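Long-range contacts in prolyl-tRNA synthetase (Giardia lamblia ATCC 50803, PDB 3IAL), which probably attaches L-proline to its cognate tRNA in an ATP-dependent reaction, and is captured here with the prolyl-adenylate intermediate bound: residues 26-31 against 281-286; 38-43 against 159-164; 150-155 against 165-170. All blocks are in the same frame, centred on the assembly; numbering follows the deposited sequence. Where two conformers were deposited one is given.

Contact 1 (26-31 against 281-286); sequences DWFDAI and ALSIHG
A buried helix-to-helix contact joins helix 24-34, near the N terminus, to the C-terminal end of helix 276-285, about 250 residues later. The short axes stay 11.0 Å apart at their closest and run at 123° to each other, so the gap is bridged mainly by aromatic side chains. With CG anti to the backbone N (chi1 -179°), the indole of Trp27 projects from its helix and presents the benzo end of the ring to the last turn of the other. Trp27 CH2 comes edge-on to Leu282 O at 3.6 Å, and CZ2 lies 3.6 Å from Gly286 CA. Gly286 is where the chain leaves helical geometry, and its lack of a side chain leaves room for the broad indole to come right up to the backbone. Within its own helix, Ile31 CG2 sits 3.8 Å above one indole face, while NE1, the ring's one polar atom, is satisfied by Asp287 O. Helix 276-285 directly follows strand 263-274, and this strand-helix pair corresponds to motif 3 of class II aminoacyl-tRNA synthetases; the N-terminal helix thus packs against the end of a catalytic-core element. Beside the indole, Phe28 directs a ring edge at Ser283, with CD1 3.4 Å from OG. Serine is small enough to admit that edge, and its hydroxyl is bonded to Ala279 O in its own helix. Lys19 donates to the carbonyl oxygens of both Ser283 and Gly286, where the helix runs out.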
loop_
_atom_site.group_PDB
_atom_site.type_symbol
_atom_site.label_atom_id
_atom_site.label_comp_id
_atom_site.label_asym_id
_atom_site.label_seq_id
_atom_site.Cartn_x
_atom_site.Cartn_y
_atom_site.Cartn_z
ATOM N N ASP B 26 -15.556 16.203 -21.361
ATOM C CA ASP B 26 -16.823 15.499 -21.094
ATOM C C ASP B 26 -16.670 13.977 -21.078
ATOM O O ASP B 26 -17.308 13.297 -20.280
ATOM C CB ASP B 26 -17.877 15.889 -22.121
ATOM C CG ASP B 26 -18.289 17.336 -22.000
ATOM O OD1 ASP B 26 -18.126 17.908 -20.904
ATOM O OD2 ASP B 26 -18.774 17.895 -22.997
ATOM N N TRP B 27 -15.832 13.460 -21.970
ATOM C CA TRP B 27 -15.540 12.031 -22.037
ATOM C C TRP B 27 -14.953 11.559 -20.717
ATOM O O TRP B 27 -15.383 10.542 -20.155
ATOM C CB TRP B 27 -14.575 11.768 -23.192
ATOM C CG TRP B 27 -14.221 10.353 -23.389
ATOM C CD1 TRP B 27 -14.819 9.464 -24.237
ATOM C CD2 TRP B 27 -13.165 9.651 -22.745
ATOM N NE1 TRP B 27 -14.194 8.240 -24.155
ATOM C CE2 TRP B 27 -13.183 8.325 -23.236
ATOM C CE3 TRP B 27 -12.196 10.009 -21.804
ATOM C CZ2 TRP B 27 -12.271 7.368 -22.818
ATOM C CZ3 TRP B 27 -11.290 9.043 -21.380
ATOM C CH2 TRP B 27 -11.341 7.744 -21.877
ATOM N N PHE B 28 -13.979 12.312 -20.219
ATOM C CA PHE B 28 -13.283 11.969 -18.975
ATOM C C PHE B 28 -14.232 11.910 -17.783
ATOM O O PHE B 28 -14.253 10.914 -17.059
ATOM C CB PHE B 28 -12.161 12.973 -18.695
ATOM C CG PHE B 28 -11.290 12.604 -17.532
ATOM C CD1 PHE B 28 -10.173 11.805 -17.717
ATOM C CD2 PHE B 28 -11.586 13.061 -16.248
ATOM C CE1 PHE B 28 -9.344 11.471 -16.644
ATOM C CE2 PHE B 28 -10.775 12.723 -15.168
ATOM C CZ PHE B 28 -9.649 11.925 -15.368
ATOM N N ASP B 29 -15.017 12.969 -17.586
ATOM C CA ASP B 29 -15.984 13.012 -16.487
ATOM C C ASP B 29 -16.990 11.869 -16.549
ATOM O O ASP B 29 -17.271 11.235 -15.528
ATOM C CB ASP B 29 -16.739 14.344 -16.462
ATOM C CG ASP B 29 -15.872 15.505 -16.011
ATOM O OD1 ASP B 29 -14.835 15.282 -15.341
ATOM O OD2 ASP B 29 -16.237 16.650 -16.342
ATOM N N ALA B 30 -17.524 11.600 -17.741
ATOM C CA ALA B 30 -18.508 10.536 -17.907
ATOM C C ALA B 30 -17.882 9.141 -17.668
ATOM O O ALA B 30 -18.462 8.306 -16.971
ATOM C CB ALA B 30 -19.160 10.612 -19.292
ATOM N N ILE B 31 -16.698 8.894 -18.219
ATOM C CA ILE B 31 -16.051 7.596 -18.009
ATOM C C ILE B 31 -15.684 7.371 -16.529
ATOM O O ILE B 31 -15.780 6.247 -16.051
ATOM C CB ILE B 31 -14.836 7.360 -18.951
ATOM C CG1 ILE B 31 -14.544 5.857 -19.090
ATOM C CG2 ILE B 31 -13.592 8.109 -18.450
ATOM C CD1 ILE B 31 -15.783 4.989 -19.433
ATOM N N ALA B 281 -2.829 7.229 -18.670
ATOM C CA ALA B 281 -3.066 5.899 -19.237
ATOM C C ALA B 281 -4.518 5.706 -19.662
ATOM O O ALA B 281 -4.785 5.144 -20.723
ATOM C CB ALA B 281 -2.683 4.833 -18.243
ATOM N N LEU B 282 -5.455 6.169 -18.837
ATOM C CA LEU B 282 -6.874 5.990 -19.152
ATOM C C LEU B 282 -7.273 6.890 -20.315
ATOM O O LEU B 282 -7.993 6.467 -21.217
ATOM C CB LEU B 282 -7.757 6.277 -17.939
ATOM C CG LEU B 282 -7.558 5.401 -16.689
ATOM C CD1 LEU B 282 -8.587 5.792 -15.657
ATOM C CD2 LEU B 282 -7.623 3.900 -16.967
ATOM N N SER B 283 -6.776 8.122 -20.288
ATOM C CA SER B 283 -7.224 9.163 -21.204
ATOM C C SER B 283 -6.695 8.946 -22.615
ATOM O O SER B 283 -7.422 9.131 -23.598
ATOM C CB SER B 283 -6.791 10.538 -20.688
ATOM O OG SER B 283 -7.464 10.876 -19.475
ATOM N N ILE B 284 -5.429 8.551 -22.699
ATOM C CA ILE B 284 -4.748 8.402 -23.973
ATOM C C ILE B 284 -5.228 7.166 -24.737
ATOM O O ILE B 284 -5.413 7.221 -25.953
ATOM C CB ILE B 284 -3.229 8.343 -23.784
ATOM C CG1 ILE B 284 -2.721 9.697 -23.267
ATOM C CG2 ILE B 284 -2.552 7.972 -25.102
ATOM C CD1 ILE B 284 -1.252 9.734 -22.898
ATOM N N HIS B 285 -5.445 6.069 -24.018
ATOM C CA HIS B 285 -5.866 4.814 -24.635
ATOM C C HIS B 285 -7.373 4.704 -24.830
ATOM O O HIS B 285 -7.817 3.912 -25.637
ATOM C CB HIS B 285 -5.380 3.626 -23.798
ATOM C CG HIS B 285 -3.894 3.575 -23.654
ATOM N ND1 HIS B 285 -3.048 3.622 -24.742
ATOM C CD2 HIS B 285 -3.102 3.474 -22.561
ATOM C CE1 HIS B 285 -1.800 3.554 -24.324
ATOM N NE2 HIS B 285 -1.805 3.471 -23.005
ATOM N N GLY B 286 -8.154 5.471 -24.072
ATOM C CA GLY B 286 -9.614 5.417 -24.163
ATOM C C GLY B 286 -10.152 5.643 -25.575
ATOM O O GLY B 286 -9.501 6.275 -26.404
#

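Contact 2 (38-43 against 159-164); sequences VDRRYP and TKPLIR. With PR8 (5'-O-[(R)-hydroxy{[(2S)-pyrrolidin-2-ylcarbonyl]oxy}phosphoryl]adenosine), chain H.
The guanidinium of Arg40 turns one face to the edge carbon of a proline: Pro161 CD lies 3.4 Å above it, offset toward the rim, and the two side chains cross at about a right angle. The arginine's CG and CD also rest on the proline, each 3.6 Å from Pro161 CG. A bend at chi3 (78°) brings the guanidinium over Pro161 CD and carries NH2 to 3.0 Å from Thr159 O. Arg40 was modelled in two conformers and lies near the surface, so this arrangement is that of one of two states and should be read with caution. Pro161 suits its place because its rigid ring offers an apolar surface to more than one neighbour. Deeper in, Val38 CG2 meets Pro161 CB at 3.8 Å, and CG1 of the same valine approaches Leu162 CD2 at 4.3 Å, so the two methyl branches of Val38 are divided between the two neighbours. The side chain of Asp39 leaves the strand away from the 159-164 loop. Its carboxylate is gripped side-on by NE and NH2 of Arg41, takes the backbone N of Arg41 in an Asx turn, and bonds to Trp134 of the second subunit. In 159-164 the chain turns sharply: Leu162 adopts a positive phi (74°), and Lys160 O accepts from both Ile163 N and Arg164 N in a classic beta bulge. The turn brings Leu162 O and Ile163 O to the adenine side of the prolyl-adenylate, Ile163 O being 3.3 Å from PR8 N1. These two carbonyls are bonded to Thr275 OG1 and Arg276 NE respectively. A loop between two antiparallel strands that curls beside the adenine in this way is the motif 2 loop of a class II synthetase.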
loop_
_atom_site.group_PDB
_atom_site.type_symbol
_atom_site.label_atom_id
_atom_site.label_comp_id
_atom_site.label_asym_id
_atom_site.label_seq_id
_atom_site.Cartn_x
_atom_site.Cartn_y
_atom_site.Cartn_z
ATOM N N VAL B 38 -14.174 6.485 -9.699
ATOM C CA VAL B 38 -14.160 7.396 -8.571
ATOM C C VAL B 38 -15.583 7.845 -8.266
ATOM O O VAL B 38 -16.501 7.653 -9.070
ATOM C CB VAL B 38 -13.319 8.652 -8.866
ATOM C CG1 VAL B 38 -11.867 8.280 -9.146
ATOM C CG2 VAL B 38 -13.915 9.426 -10.030
ATOM N N ASP B 39 -15.763 8.427 -7.090
ATOM C CA ASP B 39 -17.008 9.089 -6.769
ATOM C C ASP B 39 -16.726 10.492 -6.226
ATOM O O ASP B 39 -16.159 10.644 -5.144
ATOM C CB ASP B 39 -17.826 8.261 -5.784
ATOM C CG ASP B 39 -19.289 8.624 -5.821
ATOM O OD1 ASP B 39 -19.575 9.830 -5.985
ATOM O OD2 ASP B 39 -20.141 7.719 -5.707
ATOM N N ARG B 40 -17.148 11.496 -6.999
ATOM C CA ARG B 40 -16.932 12.916 -6.689
ATOM C C ARG B 40 -17.952 13.468 -5.697
ATOM O O ARG B 40 -17.821 14.600 -5.241
ATOM C CB ARG B 40 -17.023 13.774 -7.963
ATOM C CG ARG B 40 -16.098 13.366 -9.092
ATOM C CD ARG B 40 -16.352 14.196 -10.346
ATOM N NE ARG B 40 -15.771 15.539 -10.270
ATOM C CZ ARG B 40 -15.772 16.422 -11.270
ATOM N NH1 ARG B 40 -16.333 16.127 -12.438
ATOM N NH2 ARG B 40 -15.207 17.612 -11.104
ATOM N N ARG B 41 -18.978 12.675 -5.376
ATOM C CA ARG B 41 -20.077 13.127 -4.514
ATOM C C ARG B 41 -19.752 13.136 -3.010
ATOM O O ARG B 41 -20.626 13.397 -2.185
ATOM C CB ARG B 41 -21.328 12.274 -4.767
ATOM C CG ARG B 41 -21.874 12.375 -6.187
ATOM C CD ARG B 41 -23.015 11.392 -6.419
ATOM N NE ARG B 41 -22.557 10.005 -6.372
ATOM C CZ ARG B 41 -23.345 8.941 -6.515
ATOM N NH1 ARG B 41 -24.651 9.088 -6.719
ATOM N NH2 ARG B 41 -22.824 7.720 -6.457
ATOM N N TYR B 42 -18.512 12.831 -2.648
ATOM C CA TYR B 42 -18.054 13.021 -1.279
ATOM C C TYR B 42 -18.072 14.525 -0.998
ATOM O O TYR B 42 -17.481 15.291 -1.758
ATOM C CB TYR B 42 -16.643 12.469 -1.125
ATOM C CG TYR B 42 -16.201 12.291 0.300
ATOM C CD1 TYR B 42 -16.645 11.204 1.054
ATOM C CD2 TYR B 42 -15.337 13.198 0.896
ATOM C CE1 TYR B 42 -16.241 11.031 2.365
ATOM C CE2 TYR B 42 -14.926 13.030 2.211
ATOM C CZ TYR B 42 -15.382 11.946 2.936
ATOM O OH TYR B 42 -14.984 11.778 4.230
ATOM N N PRO B 43 -18.745 14.956 0.087
ATOM C CA PRO B 43 -18.966 16.382 0.343
ATOM C C PRO B 43 -17.753 17.177 0.866
ATOM O O PRO B 43 -17.914 18.077 1.676
ATOM C CB PRO B 43 -20.087 16.364 1.389
ATOM C CG PRO B 43 -19.834 15.128 2.144
ATOM C CD PRO B 43 -19.382 14.122 1.122
ATOM N N THR B 159 -11.587 21.401 -9.426
ATOM C CA THR B 159 -11.104 20.052 -9.192
ATOM C C THR B 159 -11.599 19.088 -10.282
ATOM O O THR B 159 -12.719 19.206 -10.774
ATOM C CB THR B 159 -11.511 19.528 -7.792
ATOM O OG1 THR B 159 -12.927 19.354 -7.721
ATOM C CG2 THR B 159 -11.074 20.494 -6.692
ATOM N N LYS B 160 -10.734 18.150 -10.654
ATOM C CA LYS B 160 -11.045 17.114 -11.626
ATOM C C LYS B 160 -10.404 15.840 -11.085
ATOM O O LYS B 160 -9.212 15.848 -10.762
ATOM C CB LYS B 160 -10.464 17.491 -13.003
ATOM C CG LYS B 160 -10.896 16.596 -14.191
ATOM C CD LYS B 160 -10.708 17.341 -15.535
ATOM C CE LYS B 160 -11.154 16.525 -16.773
ATOM N NZ LYS B 160 -12.650 16.509 -17.045
ATOM N N PRO B 161 -11.178 14.746 -10.959
ATOM C CA PRO B 161 -10.628 13.490 -10.436
ATOM C C PRO B 161 -9.300 13.095 -11.076
ATOM O O PRO B 161 -9.148 13.206 -12.293
ATOM C CB PRO B 161 -11.709 12.463 -10.785
ATOM C CG PRO B 161 -12.949 13.236 -10.751
ATOM C CD PRO B 161 -12.607 14.611 -11.263
ATOM N N LEU B 162 -8.353 12.657 -10.242
ATOM C CA LEU B 162 -7.038 12.173 -10.673
ATOM C C LEU B 162 -6.077 13.281 -11.121
ATOM O O LEU B 162 -4.876 13.164 -10.916
ATOM C CB LEU B 162 -7.150 11.115 -11.782
ATOM C CG LEU B 162 -8.149 9.979 -11.587
ATOM C CD1 LEU B 162 -8.081 9.025 -12.748
ATOM C CD2 LEU B 162 -7.874 9.235 -10.286
ATOM N N ILE B 163 -6.602 14.341 -11.722
ATOM C CA ILE B 163 -5.794 15.360 -12.394
ATOM C C ILE B 163 -5.530 16.565 -11.484
ATOM O O ILE B 163 -4.408 17.036 -11.404
ATOM C CB ILE B 163 -6.482 15.800 -13.724
ATOM C CG1 ILE B 163 -6.336 14.695 -14.773
ATOM C CG2 ILE B 163 -5.917 17.109 -14.251
ATOM C CD1 ILE B 163 -7.257 14.851 -15.952
ATOM N N ARG B 164 -6.567 17.061 -10.818
ATOM C CA ARG B 164 -6.446 18.197 -9.899
ATOM C C ARG B 164 -7.365 17.976 -8.710
ATOM O O ARG B 164 -8.540 18.302 -8.778
ATOM C CB ARG B 164 -6.840 19.518 -10.578
ATOM C CG ARG B 164 -5.760 20.169 -11.422
ATOM C CD ARG B 164 -6.085 21.653 -11.648
ATOM N NE ARG B 164 -7.420 21.813 -12.231
ATOM C CZ ARG B 164 -7.684 21.965 -13.528
ATOM N NH1 ARG B 164 -6.704 22.018 -14.429
ATOM N NH2 ARG B 164 -8.948 22.076 -13.929
HETATM C C PR8 H . 7.223 17.217 -5.805
HETATM N N PR8 H . 8.065 16.600 -3.625
HETATM O O PR8 H . 6.194 17.502 -5.189
HETATM P P PR8 H . 6.082 17.812 -7.931
HETATM N N1 PR8 H . -3.537 16.494 -8.249
HETATM C C2 PR8 H . -2.997 15.370 -8.706
HETATM N N3 PR8 H . -1.679 15.231 -8.870
HETATM C C4 PR8 H . -0.841 16.225 -8.584
HETATM C C5 PR8 H . -1.371 17.422 -8.113
HETATM C C6 PR8 H . -2.748 17.542 -7.944
HETATM N N6 PR8 H . -3.271 18.680 -7.485
HETATM N N7 PR8 H . -0.356 18.250 -7.901
HETATM C C8 PR8 H . 0.770 17.610 -8.224
HETATM N N9 PR8 H . 0.483 16.373 -8.651
HETATM C CA PR8 H . 8.423 16.642 -5.053
HETATM C CB PR8 H . 8.642 15.206 -5.498
HETATM C CD PR8 H . 8.373 15.261 -3.136
HETATM C CG PR8 H . 8.074 14.366 -4.345
HETATM C "C1'" PR8 H . 1.499 15.368 -9.103
HETATM O O10 PR8 H . 7.423 17.387 -7.140
HETATM O O1P PR8 H . 5.664 19.213 -7.667
HETATM C "C2'" PR8 H . 2.184 15.773 -10.430
HETATM O "O2'" PR8 H . 2.356 14.619 -11.266
HETATM O O2P PR8 H . 6.437 17.614 -9.485
HETATM C "C3'" PR8 H . 3.557 16.212 -9.978
HETATM O "O3'" PR8 H . 4.498 16.082 -11.046
HETATM C "C4'" PR8 H . 3.781 15.127 -8.940
HETATM O "O4'" PR8 H . 2.590 15.262 -8.133
HETATM C "C5'" PR8 H . 5.051 15.427 -8.174
HETATM O "O5'" PR8 H . 4.970 16.706 -7.576
#

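Contact 3 (150-155 against 165-170); sequences TIFRHE and VREIHW. With PR8 (5'-O-[(R)-hydroxy{[(2S)-pyrrolidin-2-ylcarbonyl]oxy}phosphoryl]adenosine), chain H.
Ile151 and Trp170 meet at about a right angle, with CD1 of the isoleucine over the face of the indole, 3.4 Å from the six-membered ring centroid and 7° off its normal. This CH-pi contact depends on a less common rotamer, with Ile151 CG1 lying between the backbone N and the carbonyl carbon (chi1 50°). The two strands are antiparallel: Ile151 and Ile168 form a hydrogen-bonded pair, Ile151 N lying 2.9 Å from Ile168 O and receiving a bond in return at its own carbonyl. Beyond them Arg153 N donates to Arg166 O at 2.8 Å. On the face bearing Thr150, Phe152 and Glu167, Thr150 OG1 donates to Glu167 OE2 at 2.7 Å, on the anti side and 22° out of the carboxylate plane. The Phe152 ring lies alongside the glutamate, pointing the same way, and Thr81 of the second subunit also bonds OE2, so this buttressed carboxylate meets the dimer partner. Where the strands end, Arg166, bent at chi3, runs beside His154 in the same direction and donates from NH2 to His154 ND1 at 2.9 Å, while NE makes a weak bond to His154 O. The other face serves the ligand. Branched Ile168 lies over one face of the adenine, with CG2 3.4 Å from PR8 C2. Val165 frames the adenine edge through its backbone, with weak bonds from Val165 N to PR8 N1 (3.5 Å) and from PR8 N6 to Val165 O (3.4 Å). Arg153, bent at chi2, turns toward the ligand with NE held by Pro121 O. The Phe-Arg-His-Glu sequence at 152-155 and the paired strands are the signature of motif 2 in class II aminoacyl-tRNA synthetases.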
loop_
_atom_site.group_PDB
_atom_site.type_symbol
_atom_site.label_atom_id
_atom_site.label_comp_id
_atom_site.label_asym_id
_atom_site.label_seq_id
_atom_site.Cartn_x
_atom_site.Cartn_y
_atom_site.Cartn_z
ATOM N N THR B 150 -0.961 9.781 0.776
ATOM C CA THR B 150 -1.672 10.924 0.236
ATOM C C THR B 150 -1.056 12.201 0.791
ATOM O O THR B 150 -0.512 12.210 1.910
ATOM C CB THR B 150 -3.194 10.846 0.486
ATOM O OG1 THR B 150 -3.508 11.157 1.851
ATOM C CG2 THR B 150 -3.716 9.464 0.139
ATOM N N ILE B 151 -1.096 13.252 -0.029
ATOM C CA ILE B 151 -0.720 14.605 0.375
ATOM C C ILE B 151 -1.952 15.493 0.212
ATOM O O ILE B 151 -2.964 15.053 -0.360
ATOM C CB ILE B 151 0.464 15.156 -0.455
ATOM C CG1 ILE B 151 0.210 14.989 -1.962
ATOM C CG2 ILE B 151 1.769 14.463 -0.043
ATOM C CD1 ILE B 151 1.063 15.929 -2.835
ATOM N N PHE B 152 -1.868 16.727 0.711
ATOM C CA PHE B 152 -3.031 17.619 0.803
ATOM C C PHE B 152 -2.726 19.028 0.280
ATOM O O PHE B 152 -1.760 19.651 0.708
ATOM C CB PHE B 152 -3.519 17.693 2.255
ATOM C CG PHE B 152 -3.937 16.358 2.825
ATOM C CD1 PHE B 152 -5.275 15.975 2.826
ATOM C CD2 PHE B 152 -2.997 15.489 3.357
ATOM C CE1 PHE B 152 -5.666 14.751 3.346
ATOM C CE2 PHE B 152 -3.379 14.246 3.884
ATOM C CZ PHE B 152 -4.712 13.879 3.877
ATOM N N ARG B 153 -3.551 19.516 -0.650
ATOM C CA ARG B 153 -3.376 20.839 -1.253
ATOM C C ARG B 153 -4.694 21.606 -1.223
ATOM O O ARG B 153 -5.599 21.324 -2.011
ATOM C CB ARG B 153 -2.909 20.715 -2.708
ATOM C CG ARG B 153 -1.658 19.884 -2.935
ATOM C CD ARG B 153 -0.401 20.691 -2.825
ATOM N NE ARG B 153 0.790 19.848 -2.950
ATOM C CZ ARG B 153 1.522 19.678 -4.052
ATOM N NH1 ARG B 153 1.223 20.290 -5.192
ATOM N NH2 ARG B 153 2.586 18.882 -4.007
ATOM N N HIS B 154 -4.794 22.586 -0.331
ATOM C CA HIS B 154 -6.033 23.343 -0.136
ATOM C C HIS B 154 -6.438 24.237 -1.305
ATOM O O HIS B 154 -7.623 24.318 -1.623
ATOM C CB HIS B 154 -5.948 24.216 1.117
ATOM C CG HIS B 154 -6.979 25.297 1.162
ATOM N ND1 HIS B 154 -8.312 25.044 1.402
ATOM C CD2 HIS B 154 -6.877 26.635 0.982
ATOM C CE1 HIS B 154 -8.986 26.179 1.371
ATOM N NE2 HIS B 154 -8.137 27.161 1.124
ATOM N N GLU B 155 -5.482 24.926 -1.919
ATOM C CA GLU B 155 -5.818 25.982 -2.881
ATOM C C GLU B 155 -6.215 25.437 -4.255
ATOM O O GLU B 155 -6.667 26.195 -5.117
ATOM C CB GLU B 155 -4.674 27.000 -3.023
ATOM C CG GLU B 155 -5.119 28.332 -3.653
ATOM C CD GLU B 155 -4.098 29.448 -3.507
ATOM O OE1 GLU B 155 -3.026 29.372 -4.146
ATOM O OE2 GLU B 155 -4.381 30.413 -2.767
ATOM N N VAL B 165 -6.821 17.421 -7.629
ATOM C CA VAL B 165 -7.603 17.112 -6.437
ATOM C C VAL B 165 -6.949 17.737 -5.204
ATOM O O VAL B 165 -5.809 18.182 -5.255
ATOM C CB VAL B 165 -7.800 15.575 -6.254
ATOM C CG1 VAL B 165 -8.778 15.032 -7.302
ATOM C CG2 VAL B 165 -6.479 14.827 -6.313
ATOM N N ARG B 166 -7.687 17.796 -4.105
ATOM C CA ARG B 166 -7.188 18.422 -2.886
ATOM C C ARG B 166 -6.562 17.401 -1.933
ATOM O O ARG B 166 -5.710 17.769 -1.130
ATOM C CB ARG B 166 -8.283 19.236 -2.207
ATOM C CG ARG B 166 -8.593 20.529 -2.965
ATOM C CD ARG B 166 -9.816 21.236 -2.429
ATOM N NE ARG B 166 -9.564 21.936 -1.177
ATOM C CZ ARG B 166 -10.455 22.103 -0.192
ATOM N NH1 ARG B 166 -11.683 21.590 -0.256
ATOM N NH2 ARG B 166 -10.103 22.775 0.890
ATOM N N GLU B 167 -6.985 16.140 -2.021
ATOM C CA GLU B 167 -6.218 15.027 -1.443
ATOM C C GLU B 167 -5.701 14.151 -2.574
ATOM O O GLU B 167 -6.467 13.604 -3.350
ATOM C CB GLU B 167 -7.043 14.199 -0.456
ATOM C CG GLU B 167 -6.326 12.935 0.002
ATOM C CD GLU B 167 -6.887 12.342 1.285
ATOM O OE1 GLU B 167 -7.988 12.741 1.704
ATOM O OE2 GLU B 167 -6.215 11.468 1.878
ATOM N N ILE B 168 -4.383 14.014 -2.640
ATOM C CA ILE B 168 -3.722 13.421 -3.779
ATOM C C ILE B 168 -2.964 12.165 -3.365
ATOM O O ILE B 168 -2.032 12.234 -2.569
ATOM C CB ILE B 168 -2.718 14.417 -4.392
ATOM C CG1 ILE B 168 -3.359 15.798 -4.584
ATOM C CG2 ILE B 168 -2.160 13.873 -5.726
ATOM C CD1 ILE B 168 -2.338 16.936 -4.556
ATOM N N HIS B 169 -3.347 11.023 -3.934
ATOM C CA HIS B 169 -2.624 9.779 -3.711
ATOM C C HIS B 169 -1.368 9.825 -4.574
ATOM O O HIS B 169 -1.428 10.191 -5.758
ATOM C CB HIS B 169 -3.511 8.582 -4.059
ATOM C CG HIS B 169 -2.977 7.270 -3.583
ATOM N ND1 HIS B 169 -2.380 6.357 -4.430
ATOM C CD2 HIS B 169 -2.942 6.719 -2.346
ATOM C CE1 HIS B 169 -2.000 5.302 -3.731
ATOM N NE2 HIS B 169 -2.328 5.495 -2.466
ATOM N N TRP B 170 -0.222 9.502 -3.983
ATOM C CA TRP B 170 1.035 9.605 -4.714
ATOM C C TRP B 170 2.144 8.757 -4.122
ATOM O O TRP B 170 1.972 8.155 -3.070
ATOM C CB TRP B 170 1.455 11.085 -4.830
ATOM C CG TRP B 170 2.312 11.689 -3.722
ATOM C CD1 TRP B 170 2.506 11.223 -2.452
ATOM C CD2 TRP B 170 3.034 12.925 -3.805
ATOM N NE1 TRP B 170 3.327 12.073 -1.757
ATOM C CE2 TRP B 170 3.659 13.130 -2.564
ATOM C CE3 TRP B 170 3.213 13.875 -4.817
ATOM C CZ2 TRP B 170 4.468 14.234 -2.312
ATOM C CZ3 TRP B 170 4.020 14.973 -4.567
ATOM C CH2 TRP B 170 4.635 15.141 -3.323
HETATM C C PR8 H . 7.223 17.217 -5.805
HETATM N N PR8 H . 8.065 16.600 -3.625
HETATM O O PR8 H . 6.194 17.502 -5.189
HETATM P P PR8 H . 6.082 17.812 -7.931
HETATM N N1 PR8 H . -3.537 16.494 -8.249
HETATM C C2 PR8 H . -2.997 15.370 -8.706
HETATM N N3 PR8 H . -1.679 15.231 -8.870
HETATM C C4 PR8 H . -0.841 16.225 -8.584
HETATM C C5 PR8 H . -1.371 17.422 -8.113
HETATM C C6 PR8 H . -2.748 17.542 -7.944
HETATM N N6 PR8 H . -3.271 18.680 -7.485
HETATM N N7 PR8 H . -0.356 18.250 -7.901
HETATM C C8 PR8 H . 0.770 17.610 -8.224
HETATM N N9 PR8 H . 0.483 16.373 -8.651
HETATM C CA PR8 H . 8.423 16.642 -5.053
HETATM C CB PR8 H . 8.642 15.206 -5.498
HETATM C CD PR8 H . 8.373 15.261 -3.136
HETATM C CG PR8 H . 8.074 14.366 -4.345
HETATM C "C1'" PR8 H . 1.499 15.368 -9.103
HETATM O O10 PR8 H . 7.423 17.387 -7.140
HETATM O O1P PR8 H . 5.664 19.213 -7.667
HETATM C "C2'" PR8 H . 2.184 15.773 -10.430
HETATM O "O2'" PR8 H . 2.356 14.619 -11.266
HETATM O O2P PR8 H . 6.437 17.614 -9.485
HETATM C "C3'" PR8 H . 3.557 16.212 -9.978
HETATM O "O3'" PR8 H . 4.498 16.082 -11.046
HETATM C "C4'" PR8 H . 3.781 15.127 -8.940
HETATM O "O4'" PR8 H . 2.590 15.262 -8.133
HETATM C "C5'" PR8 H . 5.051 15.427 -8.174
HETATM O "O5'" PR8 H . 4.970 16.706 -7.576
#

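Overall arrangement
From the N terminus, helix 24-34 leads into strand 38-39, so contacts 1 and 2 begin almost together. Residues 38-43 wait until 159-164 to close contact 2, whereas 26-31 meet 281-286 only after most of the catalytic core has been traversed. Contact 1 therefore encloses both others. Contacts 2 and 3 cross: 150-155, 159-164 and 165-170 follow in succession, and contact 3 closes the short hairpin loop that holds 159-164. Asp29 of contact 1 makes a salt bridge to Lys160 of contact 2. Contacts 1 and 2 together tie the N-terminal region to motifs 3 and 2, and contacts 2 and 3 share the adenylate and the second subunit.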